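Local coordinates for putative protein (Neisseria meningitidis, PDB 2O3G) that is of unknown precise function but forms the transporter-associated (CorC/HlyC) domain of a UPF0053 membrane protein, which possibly binds flavin adenine dinucleotide, at residues L25-L30 with N35-E40; D42-T47 with I52-Q57. All coordinates share one frame; numbering follows the deposited sequence.

In the fold
Both contacts lie in the transporter-associated domain and follow each other in the chain, their centres about 12 Å apart. Contact 1 folds the loop after helix 27-30 back onto that helix; contact 2 sets the next part of the same connection against helix 48-56. They meet where Tyr-27 N probably donates a hydrogen bond to His-46 O at 2.8 Å, and where the aromatic rings of Tyr-27 and Phe-45 pack, CD1 of the tyrosine 3.4 Å from CE1 of the phenylalanine. Tyr-27, Leu-30 and Leu-36 are buried in contact 1, whereas contact 2 lies nearer the solvent. The 1,2-ethanediol on Glu-55, probably from the crystallisation liquor, also bonds His-69 N, whose residue touches Pro-37 of contact 1.

Contact 1: residues L25-L30 with N35-E40; sequences LEYVEL and NLPQQE
Tyr-27, in the first turn of helix 27-30, reaches across to Leu-36, Pro-37 and Gln-39, so that in this transporter-associated domain the loop following the short helix folds back over one of the helix's own side chains. Its hydroxyl OH donates a hydrogen bond to the backbone carbonyl Pro-37 O at 2.5 Å. The carbonyl lies at the edge of the ring, near its plane, and receives the donor at a C=O...OH angle of 139°, the hydroxyl tilted somewhat from the carbonyl plane. The same OH packs against Leu-36 CB and Pro-37 CD, both 3.4 Å away, so the hydroxyl of this buried tyrosine sits among aliphatic carbons, with the carbonyl as its acceptor. One ring face is covered by Gln-39: its extended side chain runs past the tyrosine in the opposite direction, CG lies 3.9 Å from Tyr-27 CE2, and the terminal amide lies only 20° from parallel to the ring, with NE2 above the rim. Chi1 of Tyr-27 (-168°) swings CG away from the backbone N and to the side of the carbonyl carbon, projecting the ring toward the loop. A smaller apolar meeting lies one helical turn along, where Leu-30 CD1 touches Leu-36 CD1 at 3.9 Å as the two branched chains pass at a slant. Farther out, Glu-26 occupies the N-cap position, and its carbonyl O accepts a backbone hydrogen bond from Leu-30 N, fixing the turn that carries Tyr-27 and Leu-30. Leu-25 and Leu-30 also touch Val-48, at the start of helix 48-56, which joins this short helix to the next. Within the loop, Gln-38 folds its amide back so that NE2 donates a nearly straight 2.6 Å bond to Gln-39 O, in the carbonyl plane and on a lone pair.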
loop_
_atom_site.group_PDB
_atom_site.type_symbol
_atom_site.label_atom_id
_atom_site.label_comp_id
_atom_site.label_asym_id
_atom_site.label_seq_id
_atom_site.Cartn_x
_atom_site.Cartn_y
_atom_site.Cartn_z
ATOM N N LEU A 25 -7.639 -1.469 1.829
ATOM C CA LEU A 25 -7.628 -2.941 1.658
ATOM C C LEU A 25 -6.690 -3.471 2.763
ATOM O O LEU A 25 -5.634 -2.842 3.126
ATOM C CB LEU A 25 -7.024 -3.288 0.310
ATOM C CG LEU A 25 -7.726 -4.424 -0.387
ATOM C CD1 LEU A 25 -6.631 -5.177 -1.052
ATOM C CD2 LEU A 25 -8.685 -5.351 0.388
ATOM N N GLU A 26 -7.097 -4.591 3.303
ATOM C CA GLU A 26 -6.304 -5.282 4.311
ATOM C C GLU A 26 -5.204 -6.091 3.661
ATOM O O GLU A 26 -5.464 -6.940 2.807
ATOM C CB GLU A 26 -7.220 -6.225 5.121
ATOM C CG GLU A 26 -8.106 -5.413 6.079
ATOM C CD GLU A 26 -9.041 -6.204 6.928
ATOM O OE1 GLU A 26 -9.347 -7.383 6.638
ATOM O OE2 GLU A 26 -9.524 -5.614 7.934
ATOM N N TYR A 27 -3.997 -5.825 4.100
ATOM C CA TYR A 27 -2.858 -6.656 3.774
ATOM C C TYR A 27 -3.162 -8.101 3.779
ATOM O O TYR A 27 -2.767 -8.837 2.878
ATOM C CB TYR A 27 -1.759 -6.444 4.714
ATOM C CG TYR A 27 -0.482 -7.051 4.244
ATOM C CD1 TYR A 27 0.450 -6.302 3.581
ATOM C CD2 TYR A 27 -0.203 -8.350 4.499
ATOM C CE1 TYR A 27 1.644 -6.845 3.128
ATOM C CE2 TYR A 27 1.002 -8.929 4.084
ATOM C CZ TYR A 27 1.919 -8.149 3.391
ATOM O OH TYR A 27 3.111 -8.719 2.998
ATOM N N VAL A 28 -3.986 -8.503 4.700
ATOM C CA VAL A 28 -4.284 -9.901 4.798
ATOM C C VAL A 28 -5.093 -10.334 3.634
ATOM O O VAL A 28 -5.222 -11.507 3.337
ATOM C CB VAL A 28 -4.949 -10.125 6.174
ATOM C CG1 VAL A 28 -6.006 -11.213 6.167
ATOM C CG2 VAL A 28 -3.850 -10.478 7.104
ATOM N N GLU A 29 -5.709 -9.376 2.973
ATOM C CA GLU A 29 -6.607 -9.712 1.858
ATOM C C GLU A 29 -5.886 -9.612 0.483
ATOM O O GLU A 29 -6.033 -10.496 -0.324
ATOM C CB GLU A 29 -7.865 -8.841 1.921
ATOM C CG GLU A 29 -9.013 -9.384 2.927
ATOM C CD GLU A 29 -9.604 -10.811 2.608
ATOM O OE1 GLU A 29 -9.802 -11.122 1.385
ATOM O OE2 GLU A 29 -9.876 -11.616 3.590
ATOM N N LEU A 30 -5.128 -8.534 0.265
ATOM C CA LEU A 30 -4.265 -8.326 -0.872
ATOM C C LEU A 30 -3.160 -9.398 -0.964
ATOM O O LEU A 30 -3.024 -10.057 -1.996
ATOM C CB LEU A 30 -3.556 -7.007 -0.698
ATOM C CG LEU A 30 -3.218 -6.191 -1.953
ATOM C CD1 LEU A 30 -1.895 -5.548 -1.770
ATOM C CD2 LEU A 30 -3.315 -7.023 -3.273
ATOM N N ASN A 35 0.944 -13.072 -3.788
ATOM C CA ASN A 35 1.974 -13.672 -2.916
ATOM C C ASN A 35 2.859 -12.753 -2.165
ATOM O O ASN A 35 4.058 -12.975 -2.162
ATOM C CB ASN A 35 2.844 -14.603 -3.729
ATOM C CG ASN A 35 2.052 -15.778 -4.146
ATOM O OD1 ASN A 35 1.039 -16.055 -3.491
ATOM N ND2 ASN A 35 2.414 -16.450 -5.247
ATOM N N LEU A 36 2.345 -11.704 -1.568
ATOM C CA LEU A 36 3.229 -10.902 -0.702
ATOM C C LEU A 36 3.664 -11.672 0.522
ATOM O O LEU A 36 3.001 -12.595 0.976
ATOM C CB LEU A 36 2.552 -9.648 -0.220
ATOM C CG LEU A 36 2.265 -8.736 -1.376
ATOM C CD1 LEU A 36 1.346 -7.597 -1.001
ATOM C CD2 LEU A 36 3.604 -8.243 -1.761
ATOM N N PRO A 37 4.771 -11.263 1.118
ATOM C CA PRO A 37 5.171 -12.155 2.157
ATOM C C PRO A 37 4.316 -11.997 3.533
ATOM O O PRO A 37 3.910 -10.918 3.939
ATOM C CB PRO A 37 6.614 -11.745 2.341
ATOM C CG PRO A 37 6.582 -10.306 2.253
ATOM C CD PRO A 37 5.620 -10.070 1.077
ATOM N N GLN A 38 4.010 -13.103 4.164
ATOM C CA GLN A 38 3.396 -13.156 5.458
ATOM C C GLN A 38 3.966 -12.176 6.461
ATOM O O GLN A 38 5.165 -12.020 6.575
ATOM C CB GLN A 38 3.638 -14.556 5.950
ATOM C CG GLN A 38 3.388 -14.813 7.418
ATOM C CD GLN A 38 1.911 -14.933 7.744
ATOM O OE1 GLN A 38 1.093 -15.619 7.048
ATOM N NE2 GLN A 38 1.528 -14.192 8.759
ATOM N N GLN A 39 3.106 -11.504 7.199
ATOM C CA GLN A 39 3.626 -10.682 8.297
ATOM C C GLN A 39 3.780 -11.425 9.657
ATOM O O GLN A 39 3.179 -12.504 9.908
ATOM C CB GLN A 39 2.862 -9.352 8.442
ATOM C CG GLN A 39 1.462 -9.426 7.924
ATOM C CD GLN A 39 0.571 -8.277 8.390
ATOM O OE1 GLN A 39 -0.565 -8.531 8.818
ATOM N NE2 GLN A 39 1.065 -7.016 8.302
ATOM N N GLU A 40 4.657 -10.869 10.497
ATOM C CA GLU A 40 4.811 -11.313 11.892
ATOM C C GLU A 40 3.620 -10.863 12.746
ATOM O O GLU A 40 2.816 -10.005 12.320
ATOM C CB GLU A 40 6.144 -10.799 12.509
ATOM C CG GLU A 40 6.511 -9.343 12.190
ATOM C CD GLU A 40 6.741 -9.150 10.711
ATOM O OE1 GLU A 40 5.814 -8.659 9.993
ATOM O OE2 GLU A 40 7.849 -9.556 10.257
#

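Contact 2: residues D42-T47 with I52-Q57; sequences DADFHT and IMEELQ. With EDO (1,2-ethanediol), chain C.
Chi1 of Glu-54 (165°) sets CG, next to CB, beside Phe-45, and the bend at chi2 (77°) carries the carboxylate to Asp-44. Phe-45 meets it with CG set between its own backbone N and carbonyl carbon (chi1 55°), and the two side chains cross at about a right angle: ring atom CD2 lies 3.6 Å from Glu-54 CB and equally near CG. The loop leading into helix 48-56 thus packs on the helix's outer surface. Thr-47 is the N-cap residue, its OG1 accepting from Gly-50 N. At the other end, Gln-57 leaves helical geometry with positive phi, and its NE2 donates to Glu-54 O at 2.5 Å and weakly to Glu-54 OE1. Next to Glu-54 in the chain, Glu-55 OE2 accepts a 2.8 Å hydrogen bond from O2 of the bound 1,2-ethanediol. At the solvent-facing margin, Asp-44 OD2 stands 2.9 Å from Glu-54 OE2, their carboxylate planes steeply inclined. Two carboxylates this near would repel if both were charged; a shared proton or screening by solvent could ease this, but at this resolution the spacing cannot tell which.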
loop_
_atom_site.group_PDB
_atom_site.type_symbol
_atom_site.label_atom_id
_atom_site.label_comp_id
_atom_site.label_asym_id
_atom_site.label_seq_id
_atom_site.Cartn_x
_atom_site.Cartn_y
_atom_site.Cartn_z
ATOM N N ASP A 42 3.995 -8.865 15.511
ATOM C CA ASP A 42 4.209 -7.426 15.933
ATOM C C ASP A 42 3.911 -6.388 14.773
ATOM O O ASP A 42 4.433 -5.256 14.741
ATOM C CB ASP A 42 5.594 -7.204 16.649
ATOM C CG ASP A 42 6.761 -6.833 15.645
ATOM O OD1 ASP A 42 6.928 -7.514 14.569
ATOM O OD2 ASP A 42 7.505 -5.838 15.944
ATOM N N ALA A 43 3.064 -6.843 13.845
ATOM C CA ALA A 43 2.560 -6.150 12.639
ATOM C C ALA A 43 2.548 -4.627 12.690
ATOM O O ALA A 43 1.782 -4.038 13.450
ATOM C CB ALA A 43 1.115 -6.660 12.401
ATOM N N ASP A 44 3.316 -3.937 11.885
ATOM C CA ASP A 44 3.062 -2.494 11.889
ATOM C C ASP A 44 1.963 -1.824 11.040
ATOM O O ASP A 44 1.919 -0.571 11.016
ATOM C CB ASP A 44 4.302 -1.810 11.510
ATOM C CG ASP A 44 5.386 -2.158 12.408
ATOM O OD1 ASP A 44 5.193 -1.830 13.615
ATOM O OD2 ASP A 44 6.381 -2.761 11.914
ATOM N N PHE A 45 1.123 -2.582 10.325
ATOM C CA PHE A 45 0.097 -1.982 9.487
ATOM C C PHE A 45 -0.934 -3.035 9.162
ATOM O O PHE A 45 -0.688 -4.177 9.370
ATOM C CB PHE A 45 0.695 -1.297 8.247
ATOM C CG PHE A 45 1.580 -2.202 7.370
ATOM C CD1 PHE A 45 0.999 -3.158 6.508
ATOM C CD2 PHE A 45 2.976 -2.082 7.404
ATOM C CE1 PHE A 45 1.767 -3.970 5.728
ATOM C CE2 PHE A 45 3.753 -2.913 6.622
ATOM C CZ PHE A 45 3.145 -3.888 5.784
ATOM N N HIS A 46 -2.125 -2.696 8.739
ATOM C CA HIS A 46 -2.993 -3.803 8.394
ATOM C C HIS A 46 -3.530 -3.654 7.018
ATOM O O HIS A 46 -4.289 -4.527 6.579
ATOM C CB HIS A 46 -4.159 -3.925 9.353
ATOM C CG HIS A 46 -3.717 -4.046 10.759
ATOM N ND1 HIS A 46 -3.291 -2.955 11.495
ATOM C CD2 HIS A 46 -3.537 -5.138 11.543
ATOM C CE1 HIS A 46 -2.902 -3.369 12.686
ATOM N NE2 HIS A 46 -3.035 -4.688 12.738
ATOM N N THR A 47 -3.155 -2.544 6.370
ATOM C CA THR A 47 -3.761 -2.117 5.109
ATOM C C THR A 47 -2.737 -1.556 4.123
ATOM O O THR A 47 -1.582 -1.074 4.533
ATOM C CB THR A 47 -4.845 -0.962 5.340
ATOM O OG1 THR A 47 -4.196 0.267 5.763
ATOM C CG2 THR A 47 -5.894 -1.404 6.329
ATOM N N ILE A 52 1.924 1.889 3.095
ATOM C CA ILE A 52 2.651 3.067 2.547
ATOM C C ILE A 52 3.151 3.974 3.634
ATOM O O ILE A 52 4.296 4.389 3.586
ATOM C CB ILE A 52 1.818 3.933 1.581
ATOM C CG1 ILE A 52 1.229 3.068 0.467
ATOM C CG2 ILE A 52 2.635 5.163 1.139
ATOM C CD1 ILE A 52 0.692 3.843 -0.689
HETATM N N MSE A 53 2.290 4.299 4.601
HETATM C CA MSE A 53 2.678 5.205 5.735
HETATM C C MSE A 53 3.817 4.674 6.537
HETATM O O MSE A 53 4.763 5.423 6.856
HETATM C CB MSE A 53 1.546 5.425 6.718
HETATM C CG MSE A 53 0.192 5.045 6.203
HETATM SE SE MSE A 53 -0.975 6.307 7.078
HETATM C CE MSE A 53 -2.801 5.475 7.118
ATOM N N GLU A 54 3.709 3.394 6.881
ATOM C CA GLU A 54 4.823 2.666 7.467
ATOM C C GLU A 54 6.147 2.866 6.732
ATOM O O GLU A 54 7.048 3.398 7.332
ATOM C CB GLU A 54 4.491 1.188 7.594
ATOM C CG GLU A 54 5.688 0.298 7.855
ATOM C CD GLU A 54 6.137 0.390 9.293
ATOM O OE1 GLU A 54 6.102 1.499 9.871
ATOM O OE2 GLU A 54 6.520 -0.653 9.861
ATOM N N GLU A 55 6.295 2.467 5.454
ATOM C CA GLU A 55 7.589 2.677 4.789
ATOM C C GLU A 55 7.944 4.173 4.746
ATOM O O GLU A 55 8.971 4.556 5.245
ATOM C CB GLU A 55 7.704 1.955 3.435
ATOM C CG GLU A 55 8.443 0.523 3.448
ATOM C CD GLU A 55 10.018 0.548 3.171
ATOM O OE1 GLU A 55 10.663 1.639 3.191
ATOM O OE2 GLU A 55 10.638 -0.548 2.932
ATOM N N LEU A 56 7.088 5.056 4.251
ATOM C CA LEU A 56 7.490 6.455 4.123
ATOM C C LEU A 56 7.868 7.075 5.443
ATOM O O LEU A 56 8.833 7.852 5.508
ATOM C CB LEU A 56 6.375 7.277 3.515
ATOM C CG LEU A 56 6.225 6.724 2.127
ATOM C CD1 LEU A 56 4.863 7.072 1.584
ATOM C CD2 LEU A 56 7.412 7.287 1.359
ATOM N N GLN A 57 7.108 6.701 6.487
ATOM C CA GLN A 57 7.165 7.330 7.791
ATOM C C GLN A 57 6.650 8.738 7.636
ATOM O O GLN A 57 7.146 9.630 8.275
ATOM C CB GLN A 57 8.602 7.387 8.348
ATOM C CG GLN A 57 9.266 6.041 8.584
ATOM C CD GLN A 57 8.669 5.320 9.779
ATOM O OE1 GLN A 57 8.830 5.750 10.917
ATOM N NE2 GLN A 57 7.986 4.220 9.529
HETATM C C1 EDO C . 12.052 -4.117 1.227
HETATM O O1 EDO C . 11.071 -4.430 0.224
HETATM C C2 EDO C . 11.425 -4.501 2.567
HETATM O O2 EDO C . 11.013 -3.280 3.172
#